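Local coordinates for protein endolysin (Clostridium phage phictp1, PDB 5A6S) that probably binds the clostridial cell wall, as the truncated targeting domain of a phage endolysin that helps to break open the host, at residues E2-Y7 with S37-V42; Y7-D12 with T27-R32; V42-G47 with S54-L59. The protein carries 1 engineered substitution. One frame throughout, in Å; residues are numbered along the deposited sequence.

Contact 1 (E2-Y7 with S37-V42)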
# COMPACT_ATOMS: atom_id res chain seq x y z
N GLU B 2 -22.17 4.98 -0.64
CA GLU B 2 -22.31 4.06 -1.74
C GLU B 2 -21.29 2.91 -1.69
O GLU B 2 -21.63 1.78 -2.06
CB GLU B 2 -22.10 4.82 -3.05
CG GLU B 2 -22.19 3.95 -4.30
CD GLU B 2 -23.62 3.66 -4.73
OE1 GLU B 2 -24.54 4.14 -4.03
OE2 GLU B 2 -23.80 2.98 -5.76
N ASN B 3 -20.04 3.21 -1.32
CA ASN B 3 -18.98 2.18 -1.35
C ASN B 3 -18.04 2.35 -0.19
O ASN B 3 -17.71 3.50 0.20
CB ASN B 3 -18.15 2.27 -2.64
CG ASN B 3 -18.91 1.98 -3.92
OD1 ASN B 3 -19.39 0.86 -4.18
ND2 ASN B 3 -18.95 2.99 -4.80
N LEU B 4 -17.56 1.22 0.33
CA LEU B 4 -16.54 1.20 1.36
C LEU B 4 -15.67 -0.07 1.17
O LEU B 4 -16.19 -1.13 0.83
CB LEU B 4 -17.21 1.16 2.73
CG LEU B 4 -16.40 1.18 3.97
CD1 LEU B 4 -15.54 2.42 4.11
CD2 LEU B 4 -17.32 1.08 5.18
N VAL B 5 -14.36 0.08 1.41
CA VAL B 5 -13.42 -1.00 1.33
C VAL B 5 -12.79 -1.28 2.68
O VAL B 5 -12.15 -0.44 3.29
CB VAL B 5 -12.34 -0.72 0.28
CG1 VAL B 5 -11.51 -1.97 0.04
CG2 VAL B 5 -12.97 -0.26 -1.03
N VAL B 6 -12.93 -2.52 3.11
CA VAL B 6 -12.40 -3.06 4.37
C VAL B 6 -11.16 -3.94 4.10
O VAL B 6 -11.11 -4.72 3.13
CB VAL B 6 -13.43 -3.97 5.11
CG1 VAL B 6 -13.00 -4.21 6.56
CG2 VAL B 6 -14.79 -3.33 5.14
N TYR B 7 -10.18 -3.76 4.94
CA TYR B 7 -8.92 -4.51 4.91
C TYR B 7 -8.54 -4.90 6.35
O TYR B 7 -8.93 -4.23 7.30
CB TYR B 7 -7.82 -3.65 4.29
CG TYR B 7 -7.56 -2.43 5.07
CD1 TYR B 7 -6.65 -2.43 6.11
CD2 TYR B 7 -8.27 -1.26 4.85
CE1 TYR B 7 -6.43 -1.30 6.82
CE2 TYR B 7 -8.05 -0.13 5.57
CZ TYR B 7 -7.16 -0.13 6.55
OH TYR B 7 -6.97 0.98 7.27
N SER B 37 -24.49 -0.96 8.29
CA SER B 37 -25.87 -1.19 7.81
C SER B 37 -26.34 -0.21 6.72
O SER B 37 -27.25 -0.50 5.97
CB SER B 37 -26.88 -1.10 8.97
OG SER B 37 -26.77 0.19 9.60
N ASN B 38 -25.74 0.95 6.67
CA ASN B 38 -26.11 2.00 5.74
C ASN B 38 -25.04 2.15 4.62
O ASN B 38 -24.82 3.27 4.10
CB ASN B 38 -26.23 3.32 6.52
CG ASN B 38 -25.15 3.44 7.61
OD1 ASN B 38 -24.17 2.66 7.61
ND2 ASN B 38 -25.36 4.36 8.58
N VAL B 39 -24.39 1.04 4.26
CA VAL B 39 -23.44 1.08 3.16
C VAL B 39 -23.99 0.24 2.07
O VAL B 39 -24.29 -0.91 2.27
CB VAL B 39 -21.99 0.60 3.56
CG1 VAL B 39 -21.09 0.51 2.35
CG2 VAL B 39 -21.44 1.56 4.57
N LYS B 40 -24.06 0.79 0.87
CA LYS B 40 -24.66 0.06 -0.23
C LYS B 40 -23.78 -1.12 -0.69
O LYS B 40 -24.26 -2.25 -0.80
CB LYS B 40 -24.92 1.01 -1.38
CG LYS B 40 -25.91 0.50 -2.42
CD LYS B 40 -27.35 0.88 -2.05
CE LYS B 40 -28.30 0.78 -3.24
NZ LYS B 40 -28.14 -0.46 -4.06
N ASN B 41 -22.50 -0.84 -0.92
CA ASN B 41 -21.52 -1.84 -1.36
C ASN B 41 -20.32 -1.87 -0.40
O ASN B 41 -19.54 -0.91 -0.26
CB ASN B 41 -21.03 -1.60 -2.81
CG ASN B 41 -22.18 -1.38 -3.81
OD1 ASN B 41 -22.42 -0.27 -4.26
ND2 ASN B 41 -22.82 -2.44 -4.20
N VAL B 42 -20.20 -2.99 0.31
CA VAL B 42 -19.10 -3.24 1.23
C VAL B 42 -18.15 -4.27 0.59
O VAL B 42 -18.49 -5.44 0.41
CB VAL B 42 -19.61 -3.80 2.54
CG1 VAL B 42 -18.44 -4.19 3.43
CG2 VAL B 42 -20.46 -2.73 3.20
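L4 and V42 make the firm end of this parallel strand pair, E2 and K40 its loose end. Two backbone bonds join the strands around N3: N41 N gives its hydrogen to E2 O at 3.0 Å, and L4 N gives its own to N41 O, likewise at 3.0 Å. The same N41 O also lies 3.3 Å from N3 CA, a CA-H...O contact that backs up the second bond. On the face of L4 and V42 the contact is aliphatic. V39, just before the second strand, crosses L4 at about a right angle; its CG1, carried anti to the backbone N (chi1 173°), sits 4.0 Å from L4 CB, and its CG2 approaches L4 CD2. Two residues on from L4, V6 CG2 meets V42 CG1 at 4.1 Å. The other face is polar here: N3 and N41 run alongside each other in the same direction, their amide planes turned only 24° from each other. Toward solvent the fit slackens. E2 bends at its second torsion and runs alongside K40, yet OE2 stays 5.8 Å from K40 NZ, too far for a salt bridge, so any attraction between the charges is probably weak. K40 touches mainly through CB, 3.4 Å from E2 O; the lysine chain then turns off from the strand. In the fold this is the middle of the parallel sheet: strand 3-7 lies between strands 27-29 and 41-45, L4 and V6 reach I28 along with F34 and Y36 from loops, and on the other face V5 packs against A16 and L19 of helix 11-23.

Contact 2 (Y7-D12 with T27-R32); sequences YNDGAD and TINNAR
The ring of Y7 carries N29 over one face, with N29 CA 3.6 Å above the ring plane and displaced toward the rim in a CH-pi contact; two waters lie at the ring's edge, in its plane, both bonded to Y7 OH. T27 OG1 also lies at the edge, near the plane, and shares one water with Y7 OH and R32 NH1, although its stronger partner is E17. N29 CB lies 3.5 Å above the plane of the R32 guanidinium, over its centre. Beyond this contact, R32 NE and NH2 are salt-bridged to an acidic side chain of a neighbouring chain. With CG between the backbone N and carbonyl carbon (chi1 62°), the Y7 ring turns toward strand 27-29. N29 ND2 bonds D9 OD1 at 2.9 Å, in its own amide plane but on the anti side of the carboxylate and clearly out of that plane. N30 ND2 reaches N8 OD1 at 2.9 Å and also Q51 O. The backbone adds N30 N to Y7 O, 2.8 Å, and Y7 N to I28 O, 3.2 Å. N29 OD1 accepts from A31 N, an Asx turn opening a type I turn. This is a junction of the beta-alpha-beta crossover 3-7, 11-23, 27-29.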
# COMPACT_ATOMS: atom_id res chain seq x y z
N TYR B 7 -10.18 -3.76 4.94
CA TYR B 7 -8.92 -4.51 4.91
C TYR B 7 -8.54 -4.90 6.35
O TYR B 7 -8.93 -4.23 7.30
CB TYR B 7 -7.82 -3.65 4.29
CG TYR B 7 -7.56 -2.43 5.07
CD1 TYR B 7 -6.65 -2.43 6.11
CD2 TYR B 7 -8.27 -1.26 4.85
CE1 TYR B 7 -6.43 -1.30 6.82
CE2 TYR B 7 -8.05 -0.13 5.57
CZ TYR B 7 -7.16 -0.13 6.55
OH TYR B 7 -6.97 0.98 7.27
N ASN B 8 -7.77 -5.98 6.47
CA ASN B 8 -7.05 -6.26 7.71
C ASN B 8 -5.63 -5.66 7.66
O ASN B 8 -5.06 -5.50 6.57
CB ASN B 8 -6.97 -7.79 7.90
CG ASN B 8 -8.34 -8.41 8.06
OD1 ASN B 8 -8.99 -8.29 9.11
ND2 ASN B 8 -8.78 -9.04 7.03
N ASP B 9 -5.09 -5.29 8.81
CA ASP B 9 -3.70 -4.82 8.94
C ASP B 9 -2.79 -5.60 8.02
O ASP B 9 -2.83 -6.84 7.99
CB ASP B 9 -3.17 -5.14 10.32
CG ASP B 9 -3.56 -4.18 11.39
OD1 ASP B 9 -4.04 -3.04 11.17
OD2 ASP B 9 -3.31 -4.58 12.54
N GLY B 10 -1.88 -4.93 7.36
CA GLY B 10 -0.83 -5.61 6.64
C GLY B 10 -0.91 -5.35 5.14
O GLY B 10 -1.41 -4.26 4.68
N ALA B 11 -0.43 -6.31 4.36
CA ALA B 11 -0.25 -6.11 2.91
C ALA B 11 -1.56 -5.81 2.21
O ALA B 11 -1.57 -5.10 1.25
CB ALA B 11 0.38 -7.29 2.23
N ASP B 12 -2.66 -6.43 2.64
CA ASP B 12 -3.96 -6.19 1.96
C ASP B 12 -4.47 -4.71 1.98
O ASP B 12 -5.25 -4.35 1.12
CB ASP B 12 -5.04 -7.09 2.61
CG ASP B 12 -4.75 -8.59 2.37
OD1 ASP B 12 -4.09 -8.94 1.32
OD2 ASP B 12 -5.19 -9.39 3.26
N THR B 27 -11.72 3.80 2.93
CA THR B 27 -11.33 2.44 3.41
C THR B 27 -11.54 2.43 4.89
O THR B 27 -11.54 3.46 5.54
CB THR B 27 -9.84 2.14 3.16
OG1 THR B 27 -9.03 3.08 3.88
CG2 THR B 27 -9.53 2.20 1.63
N ILE B 28 -11.67 1.24 5.45
CA ILE B 28 -11.71 1.14 6.87
C ILE B 28 -10.96 -0.15 7.29
O ILE B 28 -11.10 -1.21 6.64
CB ILE B 28 -13.18 1.14 7.39
CG1 ILE B 28 -13.23 1.15 8.92
CG2 ILE B 28 -13.87 -0.06 6.79
CD1 ILE B 28 -14.57 1.51 9.61
N ASN B 29 -10.19 -0.01 8.36
CA ASN B 29 -9.54 -1.12 9.04
C ASN B 29 -10.63 -2.00 9.71
O ASN B 29 -11.39 -1.49 10.50
CB ASN B 29 -8.53 -0.64 10.04
CG ASN B 29 -7.58 -1.76 10.51
OD1 ASN B 29 -8.02 -2.91 10.86
ND2 ASN B 29 -6.31 -1.43 10.55
N ASN B 30 -10.70 -3.24 9.28
CA ASN B 30 -11.52 -4.30 9.89
C ASN B 30 -11.51 -4.41 11.41
O ASN B 30 -12.51 -4.84 11.97
CB ASN B 30 -11.14 -5.69 9.32
CG ASN B 30 -12.29 -6.77 9.49
OD1 ASN B 30 -13.50 -6.49 9.53
ND2 ASN B 30 -11.87 -8.00 9.52
N ALA B 31 -10.46 -3.98 12.08
CA ALA B 31 -10.42 -3.96 13.55
C ALA B 31 -11.31 -2.88 14.17
O ALA B 31 -11.61 -2.94 15.36
CB ALA B 31 -9.00 -3.80 14.04
N ARG B 32 -11.82 -1.94 13.36
CA ARG B 32 -12.57 -0.87 13.87
C ARG B 32 -14.03 -1.28 13.99
O ARG B 32 -14.61 -1.83 13.06
CB ARG B 32 -12.45 0.40 12.98
CG ARG B 32 -11.08 1.04 13.05
CD ARG B 32 -10.92 2.05 11.87
NE ARG B 32 -9.56 2.40 11.75
CZ ARG B 32 -9.02 2.83 10.62
NH1 ARG B 32 -9.76 3.04 9.54
NH2 ARG B 32 -7.74 3.05 10.59
O HOH W 1 -8.34 3.24 6.94
O HOH W 2 -4.85 0.98 9.31
O HOH W 3 -6.79 -5.24 11.14

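Contact 3 (V42-G47 with S54-L59); sequences VYAVGG and SYLTTL
The backbones of 42-47 and 54-59 run parallel in register, Y43 beside T58 and A44 beside L59, though the end-to-end directions of the two segments differ by 51°. A44 N donates to T58 O at 2.9 Å, and V42 O takes two hydrogens, from T57 N at 2.8 Å, in the carbonyl plane on a lone pair, and from T58 N at 3.1 Å, tilted out of that plane. Just before this, the T57 hydroxyl stands in for a strand carbonyl: OG1, beside its own backbone N at chi1 -46°, accepts from V42 N at 2.6 Å. The strand entered here, 58-60, is an outermost strand of this chain's four-stranded parallel sheet, next to 41-45, and it is reached from that strand through a loop without a helix. Side chains then divide by face. On one, T58 flanks the Y43 ring, with T58 CB 3.8 Å from Y43 CD2; the ring's hydroxyl bonds Y75 OH of helix 65-77, and Y43 also packs on L19 and L23 of helix 11-23. On the other, A44 CB meets two leucines from directions about square to each other: L56 CD1 at 3.4 Å, closer than usual van der Waals contact, and L59 CD1 at 3.9 Å. L59 holds its CG anti to the backbone N (chi1 163°), which brings CD1 alongside the strand's exit, 3.7 Å from G46 O. G46 O is hydrogen-bonded to Y52 OH, and the side chain of Y52 touches A44.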
# COMPACT_ATOMS: atom_id res chain seq x y z
N VAL B 42 -20.20 -2.99 0.31
CA VAL B 42 -19.10 -3.24 1.23
C VAL B 42 -18.15 -4.27 0.59
O VAL B 42 -18.49 -5.44 0.41
CB VAL B 42 -19.61 -3.80 2.54
CG1 VAL B 42 -18.44 -4.19 3.43
CG2 VAL B 42 -20.46 -2.73 3.20
N TYR B 43 -17.00 -3.79 0.16
CA TYR B 43 -15.99 -4.60 -0.43
C TYR B 43 -15.01 -4.95 0.67
O TYR B 43 -14.71 -4.13 1.56
CB TYR B 43 -15.26 -3.81 -1.49
CG TYR B 43 -16.00 -3.56 -2.74
CD1 TYR B 43 -16.85 -2.49 -2.85
CD2 TYR B 43 -15.85 -4.40 -3.82
CE1 TYR B 43 -17.49 -2.22 -4.03
CE2 TYR B 43 -16.50 -4.14 -5.01
CZ TYR B 43 -17.31 -3.03 -5.08
OH TYR B 43 -17.97 -2.78 -6.21
N ALA B 44 -14.57 -6.20 0.65
CA ALA B 44 -13.46 -6.64 1.50
C ALA B 44 -12.34 -7.08 0.61
O ALA B 44 -12.59 -7.75 -0.39
CB ALA B 44 -13.86 -7.83 2.35
N VAL B 45 -11.10 -6.83 1.05
CA VAL B 45 -9.93 -7.19 0.30
C VAL B 45 -9.01 -8.11 1.14
O VAL B 45 -8.50 -7.71 2.20
CB VAL B 45 -9.16 -5.95 -0.24
CG1 VAL B 45 -7.85 -6.40 -0.88
CG2 VAL B 45 -9.99 -5.23 -1.31
N GLY B 46 -8.77 -9.31 0.62
CA GLY B 46 -7.92 -10.26 1.27
C GLY B 46 -8.67 -11.14 2.26
O GLY B 46 -9.65 -10.72 2.83
N GLY B 47 -8.15 -12.34 2.47
CA GLY B 47 -8.58 -13.20 3.58
C GLY B 47 -9.85 -13.93 3.26
O GLY B 47 -10.08 -14.30 2.11
N SER B 54 -21.15 -9.13 8.45
CA SER B 54 -22.18 -9.85 7.71
C SER B 54 -22.72 -9.03 6.57
O SER B 54 -23.30 -9.58 5.64
CB SER B 54 -23.39 -10.27 8.58
OG SER B 54 -24.05 -9.15 9.13
N TYR B 55 -22.54 -7.71 6.65
CA TYR B 55 -22.93 -6.76 5.57
C TYR B 55 -22.05 -6.80 4.29
O TYR B 55 -22.30 -6.04 3.34
CB TYR B 55 -22.97 -5.32 6.14
CG TYR B 55 -24.16 -5.08 7.05
CD1 TYR B 55 -25.46 -5.11 6.53
CD2 TYR B 55 -23.98 -4.84 8.42
CE1 TYR B 55 -26.57 -4.92 7.37
CE2 TYR B 55 -25.09 -4.63 9.25
CZ TYR B 55 -26.37 -4.66 8.72
OH TYR B 55 -27.44 -4.47 9.56
N LEU B 56 -21.07 -7.70 4.23
CA LEU B 56 -20.15 -7.81 3.09
C LEU B 56 -20.89 -8.05 1.81
O LEU B 56 -21.75 -8.88 1.76
CB LEU B 56 -19.12 -8.91 3.39
CG LEU B 56 -18.10 -9.35 2.34
CD1 LEU B 56 -17.22 -8.18 1.99
CD2 LEU B 56 -17.21 -10.47 2.84
N THR B 57 -20.59 -7.28 0.75
CA THR B 57 -21.19 -7.40 -0.56
C THR B 57 -20.28 -8.21 -1.50
O THR B 57 -20.74 -9.04 -2.30
CB THR B 57 -21.28 -5.97 -1.27
OG1 THR B 57 -21.77 -4.98 -0.41
CG2 THR B 57 -22.09 -5.95 -2.43
N THR B 58 -18.97 -7.90 -1.48
CA THR B 58 -18.04 -8.54 -2.40
C THR B 58 -16.69 -8.73 -1.70
O THR B 58 -16.14 -7.78 -1.14
CB THR B 58 -17.80 -7.61 -3.62
OG1 THR B 58 -18.97 -7.48 -4.44
CG2 THR B 58 -16.71 -8.15 -4.52
N LEU B 59 -16.11 -9.92 -1.80
CA LEU B 59 -14.79 -10.22 -1.23
C LEU B 59 -13.88 -10.41 -2.40
O LEU B 59 -14.19 -11.19 -3.29
CB LEU B 59 -14.83 -11.51 -0.41
CG LEU B 59 -13.48 -12.16 -0.09
CD1 LEU B 59 -12.85 -11.32 1.00
CD2 LEU B 59 -13.64 -13.62 0.38

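From the N terminus the chain lays down strand 3-7, crosses over through helix 11-23 and returns as strand 27-29, where contact 2 closes the first loop. It then runs on through the turn that starts at N29 to strand 41-45, which comes back alongside strand 3-7 and closes contact 1, so contact 2 is nested inside that larger loop; the two share Y7. Contact 3 follows in series, sharing V42 with contact 1, and adds strand 58-60 by a short loop. Together they tie four parallel strands in the order 27-29, 3-7, 41-45, 58-60. D12, at the start of helix 11-23, touches V45 and G46, linking contact 2 directly to contact 3.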